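Local coordinates for uncharacterized protein (Leishmania major, PDB 3KSV) that is of unknown function but, as a zinc-binding histidine triad (HIT) family member, probably acts as a nucleotide hydrolase or transferase working through a nucleotidylated histidine, at residues 45-50 and 108-113; 13-18 and 102-107. All blocks are in the same frame, centred on the assembly; numbering follows the deposited sequence.

Interaction 1 of 2, residues 45-50 and 108-113; sequences RGHMLV and HFHIIP
The imidazole of His-47 has the CG1 methylene of Ile-112 over the centre of one face, a CH-pi contact 3.7 Å from the CG1 carbon to the centroid of the His-47 ring. At its edge, in plane, it meets His-110: NE2 of His-47 and ND1 of His-110 share a hydrogen bond of 3.0 Å, which either may donate. The two imidazoles meet rim to rim with their planes turned 58° apart, and Leu-49 CD2 lies 3.4 Å from the same ND1 of His-110. With CG anti to the backbone N (chi1 -179°), the His-47 ring runs alongside Ile-112, while its ND1 bonds to Leu-43 N; both ring nitrogens are thus engaged and the flip of the ring is fixed. On the other side of the sheet, Ile-111 CD1 touches both Met-48 CG and Val-50 CG2, lying 3.6 Å from Val-50 CG2. The Phe-109 ring swings off from strand 48-52 but keeps an edge, near its plane, by Val-50 O. Between the two layers of side chains, the backbones pair: Met-48 with Ile-111 and Val-50 with Phe-109 form two hydrogen-bonded antiparallel pairs, flanking the non-hydrogen-bonded pair Leu-49 with His-110. Trp-125 of the second subunit makes an edge-to-face contact with His-110. Strands 48-52 and 109-114 are adjacent inner strands of the antiparallel sheet, between 34-38 and 89-96, and helix 64-82 packs on Met-48 and Phe-109.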
loop_
_atom_site.group_PDB
_atom_site.type_symbol
_atom_site.label_atom_id
_atom_site.label_comp_id
_atom_site.label_asym_id
_atom_site.label_seq_id
_atom_site.Cartn_x
_atom_site.Cartn_y
_atom_site.Cartn_z
ATOM N N ARG A 45 12.103 13.556 3.835
ATOM C CA ARG A 45 11.505 14.776 3.311
ATOM C C ARG A 45 10.479 14.446 2.207
ATOM O O ARG A 45 10.793 13.714 1.273
ATOM C CB ARG A 45 12.642 15.678 2.786
ATOM C CG ARG A 45 12.223 16.962 2.101
ATOM C CD ARG A 45 11.621 17.975 3.039
ATOM N NE ARG A 45 11.040 19.063 2.254
ATOM C CZ ARG A 45 11.696 20.129 1.775
ATOM N NH1 ARG A 45 12.996 20.334 2.020
ATOM N NH2 ARG A 45 11.017 21.027 1.062
ATOM N N GLY A 46 9.252 14.966 2.341
ATOM C CA GLY A 46 8.161 14.730 1.365
ATOM C C GLY A 46 7.239 13.545 1.660
ATOM O O GLY A 46 6.376 13.210 0.854
ATOM N N HIS A 47 7.464 12.888 2.798
ATOM C CA HIS A 47 6.615 11.807 3.329
ATOM C C HIS A 47 5.190 12.312 3.530
ATOM O O HIS A 47 4.952 13.308 4.238
ATOM C CB HIS A 47 7.217 11.318 4.660
ATOM C CG HIS A 47 6.486 10.185 5.336
ATOM N ND1 HIS A 47 7.036 9.506 6.402
ATOM C CD2 HIS A 47 5.262 9.632 5.133
ATOM C CE1 HIS A 47 6.194 8.580 6.820
ATOM N NE2 HIS A 47 5.108 8.634 6.067
ATOM N N MET A 48 4.248 11.617 2.894
ATOM C CA MET A 48 2.863 12.008 2.948
ATOM C C MET A 48 1.987 10.837 3.275
ATOM O O MET A 48 2.442 9.696 3.306
ATOM C CB MET A 48 2.430 12.681 1.632
ATOM C CG MET A 48 2.425 11.821 0.373
ATOM S SD MET A 48 1.684 12.744 -0.990
ATOM C CE MET A 48 0.000 12.884 -0.328
ATOM N N LEU A 49 0.718 11.162 3.537
ATOM C CA LEU A 49 -0.297 10.227 3.968
ATOM C C LEU A 49 -1.545 10.346 3.084
ATOM O O LEU A 49 -1.916 11.445 2.677
ATOM C CB LEU A 49 -0.686 10.534 5.401
ATOM C CG LEU A 49 0.438 10.493 6.442
ATOM C CD1 LEU A 49 -0.003 11.208 7.725
ATOM C CD2 LEU A 49 0.861 9.091 6.741
ATOM N N VAL A 50 -2.174 9.214 2.778
ATOM C CA VAL A 50 -3.472 9.185 2.100
ATOM C C VAL A 50 -4.422 8.377 2.975
ATOM O O VAL A 50 -4.159 7.209 3.267
ATOM C CB VAL A 50 -3.385 8.509 0.710
ATOM C CG1 VAL A 50 -4.774 8.290 0.124
ATOM C CG2 VAL A 50 -2.521 9.327 -0.231
ATOM N N HIS A 108 -4.354 4.479 7.100
ATOM C CA HIS A 108 -3.559 5.502 6.442
ATOM C C HIS A 108 -2.421 4.860 5.658
ATOM O O HIS A 108 -1.698 4.012 6.176
ATOM C CB HIS A 108 -3.057 6.552 7.434
ATOM C CG HIS A 108 -2.369 5.983 8.633
ATOM N ND1 HIS A 108 -3.038 5.265 9.599
ATOM C CD2 HIS A 108 -1.084 6.070 9.050
ATOM C CE1 HIS A 108 -2.190 4.924 10.552
ATOM N NE2 HIS A 108 -0.998 5.395 10.244
ATOM N N PHE A 109 -2.326 5.253 4.391
ATOM C CA PHE A 109 -1.251 4.854 3.505
ATOM C C PHE A 109 -0.134 5.884 3.586
ATOM O O PHE A 109 -0.341 7.047 3.298
ATOM C CB PHE A 109 -1.756 4.773 2.057
ATOM C CG PHE A 109 -2.588 3.579 1.776
ATOM C CD1 PHE A 109 -2.017 2.448 1.199
ATOM C CD2 PHE A 109 -3.933 3.564 2.107
ATOM C CE1 PHE A 109 -2.754 1.350 0.952
ATOM C CE2 PHE A 109 -4.696 2.449 1.859
ATOM C CZ PHE A 109 -4.110 1.335 1.265
ATOM N N HIS A 110 1.048 5.451 3.984
ATOM C CA HIS A 110 2.236 6.277 3.929
ATOM C C HIS A 110 2.780 6.191 2.492
ATOM O O HIS A 110 2.846 5.078 1.926
ATOM C CB HIS A 110 3.303 5.716 4.876
ATOM C CG HIS A 110 2.894 5.638 6.323
ATOM N ND1 HIS A 110 3.208 6.618 7.234
ATOM C CD2 HIS A 110 2.279 4.654 7.029
ATOM C CE1 HIS A 110 2.775 6.257 8.429
ATOM N NE2 HIS A 110 2.204 5.068 8.332
ATOM N N ILE A 111 3.159 7.340 1.914
ATOM C CA ILE A 111 4.002 7.375 0.699
ATOM C C ILE A 111 5.312 8.036 1.076
ATOM O O ILE A 111 5.342 9.240 1.335
ATOM C CB ILE A 111 3.352 8.083 -0.520
ATOM C CG1 ILE A 111 1.875 7.670 -0.714
ATOM C CG2 ILE A 111 4.150 7.733 -1.824
ATOM C CD1 ILE A 111 0.916 8.236 0.332
ATOM N N ILE A 112 6.388 7.241 1.147
ATOM C CA ILE A 112 7.637 7.655 1.811
ATOM C C ILE A 112 8.773 7.716 0.797
ATOM O O ILE A 112 9.200 6.665 0.309
ATOM C CB ILE A 112 8.051 6.672 2.938
ATOM C CG1 ILE A 112 6.904 6.394 3.922
ATOM C CG2 ILE A 112 9.213 7.232 3.730
ATOM C CD1 ILE A 112 7.058 5.097 4.662
ATOM N N PRO A 113 9.271 8.939 0.460
ATOM C CA PRO A 113 10.408 9.091 -0.455
ATOM C C PRO A 113 11.628 8.354 0.058
ATOM O O PRO A 113 11.889 8.365 1.267
ATOM C CB PRO A 113 10.679 10.596 -0.445
ATOM C CG PRO A 113 9.341 11.199 -0.109
ATOM C CD PRO A 113 8.680 10.241 0.814
#

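Interaction 2 of 2, residues 13-18 and 102-107; sequences CIFCKI and QEVPHV. With ZN (zinc ion), chain B.
Cys-13, Cys-16 and His-106 converge on one zinc ion, the two cysteines through SG and the histidine through ND1. The SG of Cys-13 binds zinc at 2.1 Å and the SG of Cys-16 at 2.5 Å, while His-106 offers ND1 at 2.3 Å. His-106 reaches the metal because its CG stands anti to the backbone N (chi1 -180°), stretching the imidazole from the loop toward the start of helix 14-20. Around this ring the neighbours are sorted by direction: Cys-16 SG lies at the edge, in plane, Cys-13 SG approaches obliquely, and Phe-15 CB sits over one face, offset toward the rim. The phenyl ring of Phe-15 then stands almost upright to the imidazole, its edge turned to the face of His-106 in a T-shaped pair with planes at 82°. Val-104 lies at the centre of the apolar packing, with CG1 3.7 Å from Phe-15 CD2 and CG2 3.9 Å from Ile-14 CG1. Cys-13 has a second task as N-cap: its SG accepts a nearly straight bond from Cys-16 N (3.5 Å, 167°), so the helix start helps hold the Cys-13 sulfur. At the far side of the imidazole, NE2 of His-106 bonds to Pro-52 O, which anchors the ring's rotation and leaves ND1 directed at the metal. His-55 completes the Cys2His2 zinc site, whose CxxC pair opens the first helix and whose last ligand is the first residue of the predicted histidine triad motif, as in zinc-containing members of the HIT family.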
loop_
_atom_site.group_PDB
_atom_site.type_symbol
_atom_site.label_atom_id
_atom_site.label_comp_id
_atom_site.label_asym_id
_atom_site.label_seq_id
_atom_site.Cartn_x
_atom_site.Cartn_y
_atom_site.Cartn_z
ATOM N N CYS A 13 -9.334 9.612 17.813
ATOM C CA CYS A 13 -8.617 9.337 16.562
ATOM C C CYS A 13 -8.171 10.635 15.920
ATOM O O CYS A 13 -8.991 11.371 15.372
ATOM C CB CYS A 13 -9.505 8.578 15.584
ATOM S SG CYS A 13 -8.798 8.403 13.926
ATOM N N ILE A 14 -6.869 10.902 15.945
ATOM C CA ILE A 14 -6.362 12.156 15.404
ATOM C C ILE A 14 -6.699 12.400 13.939
ATOM O O ILE A 14 -6.804 13.550 13.535
ATOM C CB ILE A 14 -4.829 12.363 15.638
ATOM C CG1 ILE A 14 -3.971 11.401 14.801
ATOM C CG2 ILE A 14 -4.483 12.264 17.141
ATOM C CD1 ILE A 14 -2.467 11.852 14.701
ATOM N N PHE A 15 -6.894 11.354 13.132
ATOM C CA PHE A 15 -7.233 11.584 11.720
ATOM C C PHE A 15 -8.677 11.996 11.559
ATOM O O PHE A 15 -8.991 12.840 10.727
ATOM C CB PHE A 15 -6.907 10.378 10.828
ATOM C CG PHE A 15 -5.437 10.122 10.681
ATOM C CD1 PHE A 15 -4.536 11.169 10.577
ATOM C CD2 PHE A 15 -4.954 8.838 10.627
ATOM C CE1 PHE A 15 -3.186 10.931 10.441
ATOM C CE2 PHE A 15 -3.609 8.604 10.503
ATOM C CZ PHE A 15 -2.726 9.647 10.411
ATOM N N CYS A 16 -9.556 11.433 12.370
ATOM C CA CYS A 16 -10.921 11.945 12.422
ATOM C C CYS A 16 -10.961 13.406 12.881
ATOM O O CYS A 16 -11.754 14.194 12.377
ATOM C CB CYS A 16 -11.803 11.078 13.320
ATOM S SG CYS A 16 -12.358 9.536 12.541
ATOM N N LYS A 17 -10.097 13.773 13.816
ATOM C CA LYS A 17 -10.033 15.162 14.281
ATOM C C LYS A 17 -9.625 16.097 13.129
ATOM O O LYS A 17 -10.220 17.144 12.942
ATOM C CB LYS A 17 -9.045 15.305 15.432
ATOM C CG LYS A 17 -9.494 14.676 16.737
ATOM C CD LYS A 17 -8.557 15.106 17.873
ATOM C CE LYS A 17 -8.694 14.220 19.095
ATOM N NZ LYS A 17 -9.914 14.565 19.840
ATOM N N ILE A 18 -8.612 15.700 12.364
ATOM C CA ILE A 18 -8.206 16.431 11.162
ATOM C C ILE A 18 -9.364 16.493 10.155
ATOM O O ILE A 18 -9.678 17.558 9.630
ATOM C CB ILE A 18 -6.980 15.780 10.509
ATOM C CG1 ILE A 18 -5.763 15.946 11.408
ATOM C CG2 ILE A 18 -6.678 16.387 9.140
ATOM C CD1 ILE A 18 -4.716 14.880 11.152
ATOM N N GLN A 102 0.845 -0.391 13.428
ATOM C CA GLN A 102 -0.176 0.642 13.255
ATOM C C GLN A 102 -0.345 1.369 14.608
ATOM O O GLN A 102 -0.519 0.741 15.646
ATOM C CB GLN A 102 -1.512 0.054 12.789
ATOM C CG GLN A 102 -2.598 1.106 12.603
ATOM C CD GLN A 102 -3.962 0.557 12.203
ATOM O OE1 GLN A 102 -4.288 -0.597 12.462
ATOM N NE2 GLN A 102 -4.759 1.394 11.541
ATOM N N GLU A 103 -0.279 2.694 14.585
ATOM C CA GLU A 103 -0.343 3.486 15.821
ATOM C C GLU A 103 -1.721 4.146 15.926
ATOM O O GLU A 103 -2.472 3.866 16.862
ATOM C CB GLU A 103 0.797 4.512 15.850
ATOM C CG GLU A 103 1.103 5.127 17.222
ATOM C CD GLU A 103 1.844 6.478 17.120
ATOM O OE1 GLU A 103 2.571 6.703 16.118
ATOM O OE2 GLU A 103 1.689 7.312 18.043
ATOM N N VAL A 104 -2.066 4.995 14.965
ATOM C CA VAL A 104 -3.408 5.583 14.908
ATOM C C VAL A 104 -4.358 4.534 14.333
ATOM O O VAL A 104 -4.077 3.985 13.258
ATOM C CB VAL A 104 -3.454 6.825 13.997
ATOM C CG1 VAL A 104 -4.830 7.470 14.047
ATOM C CG2 VAL A 104 -2.367 7.829 14.373
ATOM N N PRO A 105 -5.481 4.245 15.031
ATOM C CA PRO A 105 -6.448 3.239 14.590
ATOM C C PRO A 105 -7.397 3.711 13.466
ATOM O O PRO A 105 -8.624 3.597 13.589
ATOM C CB PRO A 105 -7.219 2.904 15.887
ATOM C CG PRO A 105 -7.185 4.156 16.681
ATOM C CD PRO A 105 -5.880 4.858 16.314
ATOM N N HIS A 106 -6.822 4.225 12.377
ATOM C CA HIS A 106 -7.587 4.702 11.213
ATOM C C HIS A 106 -6.684 4.404 10.004
ATOM O O HIS A 106 -5.473 4.664 10.054
ATOM C CB HIS A 106 -7.913 6.205 11.404
ATOM C CG HIS A 106 -8.708 6.846 10.291
ATOM N ND1 HIS A 106 -9.794 7.661 10.530
ATOM C CD2 HIS A 106 -8.538 6.850 8.950
ATOM C CE1 HIS A 106 -10.274 8.116 9.385
ATOM N NE2 HIS A 106 -9.531 7.633 8.409
ATOM N N VAL A 107 -7.245 3.808 8.948
ATOM C CA VAL A 107 -6.437 3.409 7.786
ATOM C C VAL A 107 -5.670 4.628 7.260
ATOM O O VAL A 107 -6.250 5.694 7.030
ATOM C CB VAL A 107 -7.311 2.843 6.650
ATOM C CG1 VAL A 107 -6.500 2.673 5.366
ATOM C CG2 VAL A 107 -7.949 1.500 7.076
HETATM ZN ZN ZN B . -10.435 7.979 12.672
#

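Interaction 1 and interaction 2 have centres about 15 Å apart and alternate along the chain: 13-18, then 45-50, 102-107 and 108-113. The last two are consecutive, so the loop that brings a ligand to zinc runs straight into strand 109-114. The contacts touch where Phe-15 of helix 14-20 packs against His-108 and Leu-49; its CE2 comes within 3.5 Å of His-108 CG. His-108, the predicted nucleotidylated histidine, also bonds through ND1 to His-106 O. The zinc site thus ties the N-terminal helix to the end of strand 48-52 and the start of strand 109-114, beside the probable active site, while interaction 1 also faces the second subunit.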